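PDB 2O3I: hypothetical protein, which is of unknown function but combines the S-Me-THD-like N-terminal and C-terminal domains of the DUF917 family. Local coordinates for residues 25-34 / 108-119; 127-135 / 220-228. The protein carries 2 engineered substitutions. All coordinates share one frame; numbering follows the deposited sequence.

Contact 1 (25-34 / 108-119); sequences GGTMISARHL and ESGALGFVVASL
A pair of nearly parallel helices, whose N-terminal ends meet where the loop at Gly25 and Gly26 packs on the second helix, brings Ala31 and Leu34 of helix 28-34 against Ala111, Leu112, Val115, Val116 and Leu119 of helix 111-119. The second helix belongs to the beta-alpha-beta crossover between the neighbouring parallel strands 101-105 and 127-129, and helix 28-34 packs alongside it. The short axes lie 19° apart in direction and approach to 8.7 Å, consistent with the alanines that meet near the loop. At the start, the chains run so close that Gly25 CA and Gly110 CA are 3.9 Å apart, possible because neither residue carries a side chain. Here Gly25 O accepts from Leu112 N at 3.2 Å in an almost straight bond (165° at the hydrogen), occupying an N-H of the first turn. Ala111 N is served differently: a water accepts from it and donates to Gly26 O, stitching loop to helix. Within the helices, the methyl CB of Ala31 rests on Ala111 O at 3.4 Å and also meets Ala111 CB. Met28, a selenomethionine, also touches Leu14, Gln15 and Cys18 of helix 10-19, while its CG meets the Ala111 methyl. Farther along, the packing becomes knobs-into-holes, with Leu34 fitting among Leu112, Val115, Val116 and Leu119. Its CG lies anti to the carbonyl carbon (chi1 -73°), and the chain crosses Leu112 at roughly a right angle, CD1 touching Leu112 CD2 at 3.8 Å and Val116 CG2 at 4.0 Å. The base of the knob is held too, Leu34 CB lying 3.7 Å from Leu119 CD1.

Contact 2 (127-135 / 220-228); sequences AVVDADGAG and LPVRGTLSR
Asp130 and Asp132 follow strand 127-129, which lies between the parallel strands 49-52 and 101-105 of the mixed sheet, and meet the first turn of helix 225-237: an example of a carboxylate, that of Asp130, held at a helix N terminus, with Asp132 bound by a side chain of the same turn. Asp130 can be followed outward. The side chain touches Val51 of strand 49-52; from CB, with CG anti to the backbone N (chi1 -172°), the carboxyl carbon is carried to the helix, where Asp130 CG sits 3.5 Å from CA of Gly224, the N-cap residue. From there the oxygens divide the work. OD1 accepts from Ser227 N at 2.9 Å (158° at the hydrogen) and more weakly from Leu226 N; OD2 offers its syn lone pair to Ser227 OG at 2.6 Å. Gripped through both oxygens, the group is fixed in rotation. The backbone of the same residue adds a bond, Gly224 N to Asp130 O at 2.9 Å, that belongs to the single beta bridge of Ala131 with Arg223. Asp132 plays a second role. Ala134 N to its OD2 closes an Asx turn, and Gly135 N, at 2.7 Å from OD2, extends it to an Asx motif, while OD1 receives Thr225 OG1 at 2.6 Å on its anti side, 32° out of the carboxylate plane. A water links Asp132 O to Val222 N. The far end of the loop is met by Arg228, whose NH2 gives a weak bond to Gly135 O as its guanidinium also makes a cation-pi contact with Phe20. Apolar branches finish the join: Val128 CG2 faces Leu226 CD1 tip to tip, and Leu220 CD2 reaches both Val129 CG1, at 3.8 Å, and the Ala131 CB methyl, at 3.9 Å.

Followed from the N terminus, the chain passes the glycine-rich loop and helix 28-35, builds strands 49-52, 61-69 and 101-105, and closes contact 1 after a 73-residue excursion as helix 111-124 begins. That helix leads directly into strand 127-129, where contact 2 opens; 84 residues later segment 220-228, leading into helix 225-237, closes it. The two loops therefore stand in series, neither crossing nor enclosing the other. Contact 1 ties helices within the N-terminal family region, whereas contact 2 joins that region to the C-terminal one. Their centres are 14 Å apart, yet they touch: Ser109 OG probably hydrogen-bonds Asp132 OD1, and Phe114 CZ packs against Thr225 OG1.

Contact 1 (25-34 / 108-119)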
loop_
_atom_site.group_PDB
_atom_site.type_symbol
_atom_site.label_atom_id
_atom_site.label_comp_id
_atom_site.label_asym_id
_atom_site.label_seq_id
_atom_site.Cartn_x
_atom_site.Cartn_y
_atom_site.Cartn_z
ATOM N N GLY A 25 6.478 -4.090 -22.207
ATOM C CA GLY A 25 5.878 -5.414 -22.126
ATOM C C GLY A 25 6.722 -6.523 -21.511
ATOM O O GLY A 25 6.360 -7.696 -21.603
ATOM N N GLY A 26 7.841 -6.166 -20.887
ATOM C CA GLY A 26 8.691 -7.170 -20.273
ATOM C C GLY A 26 9.774 -7.639 -21.219
ATOM O O GLY A 26 9.556 -7.718 -22.423
ATOM N N THR A 27 10.942 -7.962 -20.673
ATOM C CA THR A 27 12.074 -8.415 -21.475
ATOM C C THR A 27 11.917 -9.849 -21.945
ATOM O O THR A 27 11.296 -10.677 -21.270
ATOM C CB THR A 27 13.392 -8.356 -20.689
ATOM O OG1 THR A 27 13.363 -9.346 -19.654
ATOM C CG2 THR A 27 13.589 -6.977 -20.062
HETATM N N MSE A 28 12.488 -10.136 -23.110
HETATM C CA MSE A 28 12.452 -11.478 -23.659
HETATM C C MSE A 28 13.317 -12.335 -22.744
HETATM O O MSE A 28 13.107 -13.540 -22.606
HETATM C CB MSE A 28 13.017 -11.483 -25.079
HETATM C CG MSE A 28 12.118 -10.814 -26.100
HETATM SE SE MSE A 28 13.014 -10.520 -27.789
HETATM C CE MSE A 28 12.933 -12.301 -28.524
ATOM N N ILE A 29 14.285 -11.690 -22.107
ATOM C CA ILE A 29 15.190 -12.372 -21.197
ATOM C C ILE A 29 14.415 -13.086 -20.095
ATOM O O ILE A 29 14.586 -14.285 -19.881
ATOM C CB ILE A 29 16.166 -11.373 -20.571
ATOM C CG1 ILE A 29 16.878 -10.596 -21.690
ATOM C CG2 ILE A 29 17.153 -12.113 -19.670
ATOM C CD1 ILE A 29 17.777 -9.459 -21.221
ATOM N N SER A 30 13.553 -12.348 -19.402
ATOM C CA SER A 30 12.765 -12.937 -18.329
ATOM C C SER A 30 11.691 -13.860 -18.901
ATOM O O SER A 30 11.282 -14.811 -18.253
ATOM C CB SER A 30 12.121 -11.846 -17.460
ATOM O OG SER A 30 11.053 -11.198 -18.125
ATOM N N ALA A 31 11.232 -13.577 -20.116
ATOM C CA ALA A 31 10.218 -14.418 -20.743
ATOM C C ALA A 31 10.833 -15.774 -21.083
ATOM O O ALA A 31 10.194 -16.811 -20.910
ATOM C CB ALA A 31 9.678 -13.757 -22.004
ATOM N N ARG A 32 12.076 -15.756 -21.561
ATOM C CA ARG A 32 12.790 -16.979 -21.922
ATOM C C ARG A 32 13.153 -17.779 -20.681
ATOM O O ARG A 32 13.125 -19.008 -20.695
ATOM C CB ARG A 32 14.050 -16.646 -22.738
ATOM C CG ARG A 32 13.762 -16.381 -24.225
ATOM C CD ARG A 32 14.952 -15.789 -24.976
ATOM N NE ARG A 32 14.653 -15.578 -26.393
ATOM C CZ ARG A 32 15.357 -14.788 -27.206
ATOM N NH1 ARG A 32 16.410 -14.129 -26.745
ATOM N NH2 ARG A 32 15.000 -14.642 -28.477
ATOM N N HIS A 33 13.487 -17.080 -19.607
ATOM C CA HIS A 33 13.825 -17.735 -18.355
ATOM C C HIS A 33 12.656 -18.578 -17.867
ATOM O O HIS A 33 12.844 -19.688 -17.362
ATOM C CB HIS A 33 14.170 -16.694 -17.292
ATOM C CG HIS A 33 15.559 -16.151 -17.404
ATOM N ND1 HIS A 33 15.956 -14.991 -16.773
ATOM C CD2 HIS A 33 16.647 -16.614 -18.065
ATOM C CE1 HIS A 33 17.230 -14.761 -17.044
ATOM N NE2 HIS A 33 17.672 -15.731 -17.825
ATOM N N LEU A 34 11.447 -18.045 -18.017
ATOM C CA LEU A 34 10.246 -18.746 -17.580
ATOM C C LEU A 34 9.864 -19.889 -18.519
ATOM O O LEU A 34 9.499 -20.981 -18.070
ATOM C CB LEU A 34 9.078 -17.765 -17.461
ATOM C CG LEU A 34 9.091 -16.783 -16.288
ATOM C CD1 LEU A 34 7.957 -15.788 -16.443
ATOM C CD2 LEU A 34 8.945 -17.552 -14.976
ATOM N N GLU A 108 -1.623 -6.917 -21.365
ATOM C CA GLU A 108 -1.197 -6.224 -22.580
ATOM C C GLU A 108 -0.353 -7.138 -23.470
ATOM O O GLU A 108 -0.107 -8.294 -23.132
ATOM C CB GLU A 108 -0.350 -5.013 -22.178
ATOM C CG GLU A 108 0.661 -5.361 -21.081
ATOM C CD GLU A 108 1.613 -4.232 -20.738
ATOM O OE1 GLU A 108 1.167 -3.071 -20.656
ATOM O OE2 GLU A 108 2.813 -4.511 -20.530
ATOM N N SER A 109 0.082 -6.608 -24.612
ATOM C CA SER A 109 0.927 -7.359 -25.540
ATOM C C SER A 109 2.388 -7.115 -25.205
ATOM O O SER A 109 2.837 -5.973 -25.163
ATOM C CB SER A 109 0.678 -6.928 -26.986
ATOM O OG SER A 109 -0.504 -7.504 -27.501
ATOM N N GLY A 110 3.129 -8.192 -24.976
ATOM C CA GLY A 110 4.537 -8.062 -24.653
ATOM C C GLY A 110 5.142 -9.415 -24.374
ATOM O O GLY A 110 4.423 -10.376 -24.112
ATOM N N ALA A 111 6.465 -9.492 -24.410
ATOM C CA ALA A 111 7.170 -10.749 -24.180
ATOM C C ALA A 111 6.726 -11.539 -22.953
ATOM O O ALA A 111 6.575 -12.757 -23.033
ATOM C CB ALA A 111 8.672 -10.501 -24.118
ATOM N N LEU A 112 6.514 -10.861 -21.829
ATOM C CA LEU A 112 6.109 -11.529 -20.588
ATOM C C LEU A 112 4.625 -11.850 -20.481
ATOM O O LEU A 112 4.240 -12.945 -20.054
ATOM C CB LEU A 112 6.463 -10.669 -19.382
ATOM C CG LEU A 112 7.742 -10.919 -18.597
ATOM C CD1 LEU A 112 7.687 -10.014 -17.366
ATOM C CD2 LEU A 112 7.864 -12.397 -18.184
ATOM N N GLY A 113 3.813 -10.865 -20.845
ATOM C CA GLY A 113 2.370 -10.979 -20.778
ATOM C C GLY A 113 1.726 -12.283 -21.183
ATOM O O GLY A 113 1.060 -12.928 -20.368
ATOM N N PHE A 114 1.905 -12.673 -22.438
ATOM C CA PHE A 114 1.297 -13.897 -22.910
ATOM C C PHE A 114 1.934 -15.125 -22.257
ATOM O O PHE A 114 1.235 -16.074 -21.907
ATOM C CB PHE A 114 1.377 -13.964 -24.444
ATOM C CG PHE A 114 0.561 -12.902 -25.144
ATOM C CD1 PHE A 114 -0.818 -12.830 -24.962
ATOM C CD2 PHE A 114 1.170 -11.970 -25.979
ATOM C CE1 PHE A 114 -1.583 -11.837 -25.605
ATOM C CE2 PHE A 114 0.419 -10.973 -26.629
ATOM C CZ PHE A 114 -0.959 -10.909 -26.439
ATOM N N VAL A 115 3.250 -15.091 -22.069
ATOM C CA VAL A 115 3.977 -16.202 -21.459
ATOM C C VAL A 115 3.452 -16.492 -20.052
ATOM O O VAL A 115 3.069 -17.623 -19.745
ATOM C CB VAL A 115 5.500 -15.896 -21.402
ATOM C CG1 VAL A 115 6.256 -17.039 -20.726
ATOM C CG2 VAL A 115 6.033 -15.684 -22.814
ATOM N N VAL A 116 3.420 -15.466 -19.205
ATOM C CA VAL A 116 2.933 -15.619 -17.841
ATOM C C VAL A 116 1.509 -16.190 -17.835
ATOM O O VAL A 116 1.232 -17.180 -17.164
ATOM C CB VAL A 116 2.985 -14.252 -17.078
ATOM C CG1 VAL A 116 2.223 -14.337 -15.751
ATOM C CG2 VAL A 116 4.448 -13.866 -16.804
ATOM N N ALA A 117 0.611 -15.576 -18.592
ATOM C CA ALA A 117 -0.764 -16.054 -18.649
ATOM C C ALA A 117 -0.810 -17.518 -19.075
ATOM O O ALA A 117 -1.563 -18.316 -18.506
ATOM C CB ALA A 117 -1.584 -15.201 -19.622
ATOM N N SER A 118 -0.010 -17.867 -20.079
ATOM C CA SER A 118 0.026 -19.231 -20.573
ATOM C C SER A 118 0.492 -20.221 -19.503
ATOM O O SER A 118 -0.105 -21.278 -19.310
ATOM C CB SER A 118 0.941 -19.312 -21.795
ATOM O OG SER A 118 0.407 -18.570 -22.881
ATOM N N LEU A 119 1.564 -19.873 -18.809
ATOM C CA LEU A 119 2.098 -20.742 -17.784
ATOM C C LEU A 119 1.110 -20.916 -16.636
ATOM O O LEU A 119 0.974 -22.016 -16.092
ATOM C CB LEU A 119 3.435 -20.191 -17.273
ATOM C CG LEU A 119 4.560 -20.132 -18.314
ATOM C CD1 LEU A 119 5.833 -19.597 -17.665
ATOM C CD2 LEU A 119 4.793 -21.522 -18.908
HETATM O O HOH W 1 8.134 -7.262 -24.752
#

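Contact 2 (127-135 / 220-228)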
loop_
_atom_site.group_PDB
_atom_site.type_symbol
_atom_site.label_atom_id
_atom_site.label_comp_id
_atom_site.label_asym_id
_atom_site.label_seq_id
_atom_site.Cartn_x
_atom_site.Cartn_y
_atom_site.Cartn_z
ATOM N N ALA A 127 -7.929 -21.675 -19.370
ATOM C CA ALA A 127 -7.686 -21.343 -20.762
ATOM C C ALA A 127 -7.320 -19.859 -20.827
ATOM O O ALA A 127 -7.878 -19.037 -20.095
ATOM C CB ALA A 127 -8.931 -21.626 -21.607
ATOM N N VAL A 128 -6.363 -19.528 -21.684
ATOM C CA VAL A 128 -5.931 -18.145 -21.853
ATOM C C VAL A 128 -6.725 -17.555 -23.015
ATOM O O VAL A 128 -6.935 -18.216 -24.030
ATOM C CB VAL A 128 -4.412 -18.075 -22.150
ATOM C CG1 VAL A 128 -4.076 -18.976 -23.323
ATOM C CG2 VAL A 128 -3.995 -16.636 -22.441
ATOM N N VAL A 129 -7.187 -16.319 -22.856
ATOM C CA VAL A 129 -7.968 -15.671 -23.902
ATOM C C VAL A 129 -7.058 -15.065 -24.968
ATOM O O VAL A 129 -6.040 -14.465 -24.642
ATOM C CB VAL A 129 -8.867 -14.579 -23.292
ATOM C CG1 VAL A 129 -9.651 -13.861 -24.386
ATOM C CG2 VAL A 129 -9.812 -15.212 -22.277
ATOM N N ASP A 130 -7.415 -15.240 -26.239
ATOM C CA ASP A 130 -6.617 -14.703 -27.342
ATOM C C ASP A 130 -6.973 -13.237 -27.453
ATOM O O ASP A 130 -7.761 -12.837 -28.312
ATOM C CB ASP A 130 -6.935 -15.440 -28.658
ATOM C CG ASP A 130 -5.981 -15.058 -29.799
ATOM O OD1 ASP A 130 -5.019 -14.298 -29.560
ATOM O OD2 ASP A 130 -6.186 -15.524 -30.943
ATOM N N ALA A 131 -6.382 -12.443 -26.562
ATOM C CA ALA A 131 -6.634 -11.014 -26.500
ATOM C C ALA A 131 -5.850 -10.412 -25.351
ATOM O O ALA A 131 -5.177 -11.124 -24.609
ATOM C CB ALA A 131 -8.123 -10.763 -26.269
ATOM N N ASP A 132 -5.940 -9.087 -25.220
ATOM C CA ASP A 132 -5.322 -8.352 -24.129
ATOM C C ASP A 132 -5.881 -6.932 -24.111
ATOM O O ASP A 132 -6.635 -6.541 -25.004
ATOM C CB ASP A 132 -3.788 -8.347 -24.221
ATOM C CG ASP A 132 -3.270 -7.509 -25.357
ATOM O OD1 ASP A 132 -2.881 -8.099 -26.381
ATOM O OD2 ASP A 132 -3.248 -6.260 -25.224
ATOM N N GLY A 133 -5.509 -6.167 -23.093
ATOM C CA GLY A 133 -6.029 -4.819 -22.930
ATOM C C GLY A 133 -5.686 -3.666 -23.862
ATOM O O GLY A 133 -6.243 -2.578 -23.685
ATOM N N ALA A 134 -4.818 -3.863 -24.849
ATOM C CA ALA A 134 -4.463 -2.748 -25.724
ATOM C C ALA A 134 -3.912 -3.142 -27.082
ATOM O O ALA A 134 -4.035 -2.391 -28.049
ATOM C CB ALA A 134 -3.453 -1.854 -25.018
ATOM N N GLY A 135 -3.309 -4.322 -27.162
ATOM C CA GLY A 135 -2.717 -4.744 -28.419
ATOM C C GLY A 135 -1.277 -4.254 -28.418
ATOM O O GLY A 135 -0.530 -4.457 -29.375
ATOM N N LEU A 220 -12.723 -6.555 -23.584
ATOM C CA LEU A 220 -11.626 -6.929 -24.457
ATOM C C LEU A 220 -11.946 -6.666 -25.931
ATOM O O LEU A 220 -12.131 -7.601 -26.711
ATOM C CB LEU A 220 -11.278 -8.414 -24.259
ATOM C CG LEU A 220 -10.547 -8.879 -22.983
ATOM C CD1 LEU A 220 -11.355 -8.550 -21.754
ATOM C CD2 LEU A 220 -10.324 -10.382 -23.040
ATOM N N PRO A 221 -12.026 -5.385 -26.332
ATOM C CA PRO A 221 -12.323 -5.118 -27.744
ATOM C C PRO A 221 -11.166 -5.428 -28.698
ATOM O O PRO A 221 -11.385 -5.608 -29.898
ATOM C CB PRO A 221 -12.702 -3.642 -27.746
ATOM C CG PRO A 221 -11.916 -3.085 -26.582
ATOM C CD PRO A 221 -12.086 -4.147 -25.534
ATOM N N VAL A 222 -9.940 -5.492 -28.178
ATOM C CA VAL A 222 -8.781 -5.786 -29.023
ATOM C C VAL A 222 -8.494 -7.284 -28.949
ATOM O O VAL A 222 -7.987 -7.795 -27.948
ATOM C CB VAL A 222 -7.559 -4.975 -28.579
ATOM C CG1 VAL A 222 -6.418 -5.148 -29.583
ATOM C CG2 VAL A 222 -7.948 -3.503 -28.456
ATOM N N ARG A 223 -8.798 -7.979 -30.039
ATOM C CA ARG A 223 -8.666 -9.430 -30.076
ATOM C C ARG A 223 -7.681 -10.062 -31.049
ATOM O O ARG A 223 -7.206 -9.423 -31.987
ATOM C CB ARG A 223 -10.055 -10.012 -30.315
ATOM C CG ARG A 223 -11.084 -9.368 -29.418
ATOM C CD ARG A 223 -12.477 -9.857 -29.697
ATOM N NE ARG A 223 -13.417 -9.299 -28.731
ATOM C CZ ARG A 223 -14.711 -9.603 -28.681
ATOM N NH1 ARG A 223 -15.230 -10.466 -29.552
ATOM N NH2 ARG A 223 -15.483 -9.046 -27.754
ATOM N N GLY A 224 -7.397 -11.341 -30.805
ATOM C CA GLY A 224 -6.480 -12.093 -31.648
ATOM C C GLY A 224 -5.045 -11.629 -31.510
ATOM O O GLY A 224 -4.212 -11.906 -32.364
ATOM N N THR A 225 -4.754 -10.939 -30.413
ATOM C CA THR A 225 -3.417 -10.409 -30.169
ATOM C C THR A 225 -2.385 -11.478 -29.846
ATOM O O THR A 225 -1.202 -11.320 -30.155
ATOM C CB THR A 225 -3.444 -9.393 -29.026
ATOM O OG1 THR A 225 -3.919 -10.030 -27.831
ATOM C CG2 THR A 225 -4.359 -8.226 -29.386
ATOM N N LEU A 226 -2.818 -12.568 -29.224
ATOM C CA LEU A 226 -1.879 -13.626 -28.901
ATOM C C LEU A 226 -1.503 -14.370 -30.186
ATOM O O LEU A 226 -0.317 -14.575 -30.462
ATOM C CB LEU A 226 -2.477 -14.585 -27.864
ATOM C CG LEU A 226 -1.496 -15.572 -27.215
ATOM C CD1 LEU A 226 -2.049 -16.035 -25.886
ATOM C CD2 LEU A 226 -1.226 -16.753 -28.144
ATOM N N SER A 227 -2.499 -14.757 -30.978
ATOM C CA SER A 227 -2.222 -15.479 -32.214
ATOM C C SER A 227 -1.394 -14.680 -33.236
ATOM O O SER A 227 -0.499 -15.230 -33.886
ATOM C CB SER A 227 -3.528 -15.976 -32.845
ATOM O OG SER A 227 -4.514 -14.966 -32.874
ATOM N N ARG A 228 -1.669 -13.388 -33.381
ATOM C CA ARG A 228 -0.887 -12.603 -34.324
ATOM C C ARG A 228 0.555 -12.481 -33.806
ATOM O O ARG A 228 1.500 -12.412 -34.584
ATOM C CB ARG A 228 -1.500 -11.215 -34.533
ATOM C CG ARG A 228 -1.388 -10.321 -33.343
ATOM C CD ARG A 228 -1.471 -8.855 -33.726
ATOM N NE ARG A 228 -0.989 -8.064 -32.603
ATOM C CZ ARG A 228 -1.309 -6.801 -32.371
ATOM N NH1 ARG A 228 -2.120 -6.157 -33.195
ATOM N NH2 ARG A 228 -0.833 -6.196 -31.292
HETATM O O HOH W 2 -9.024 -5.213 -25.445
#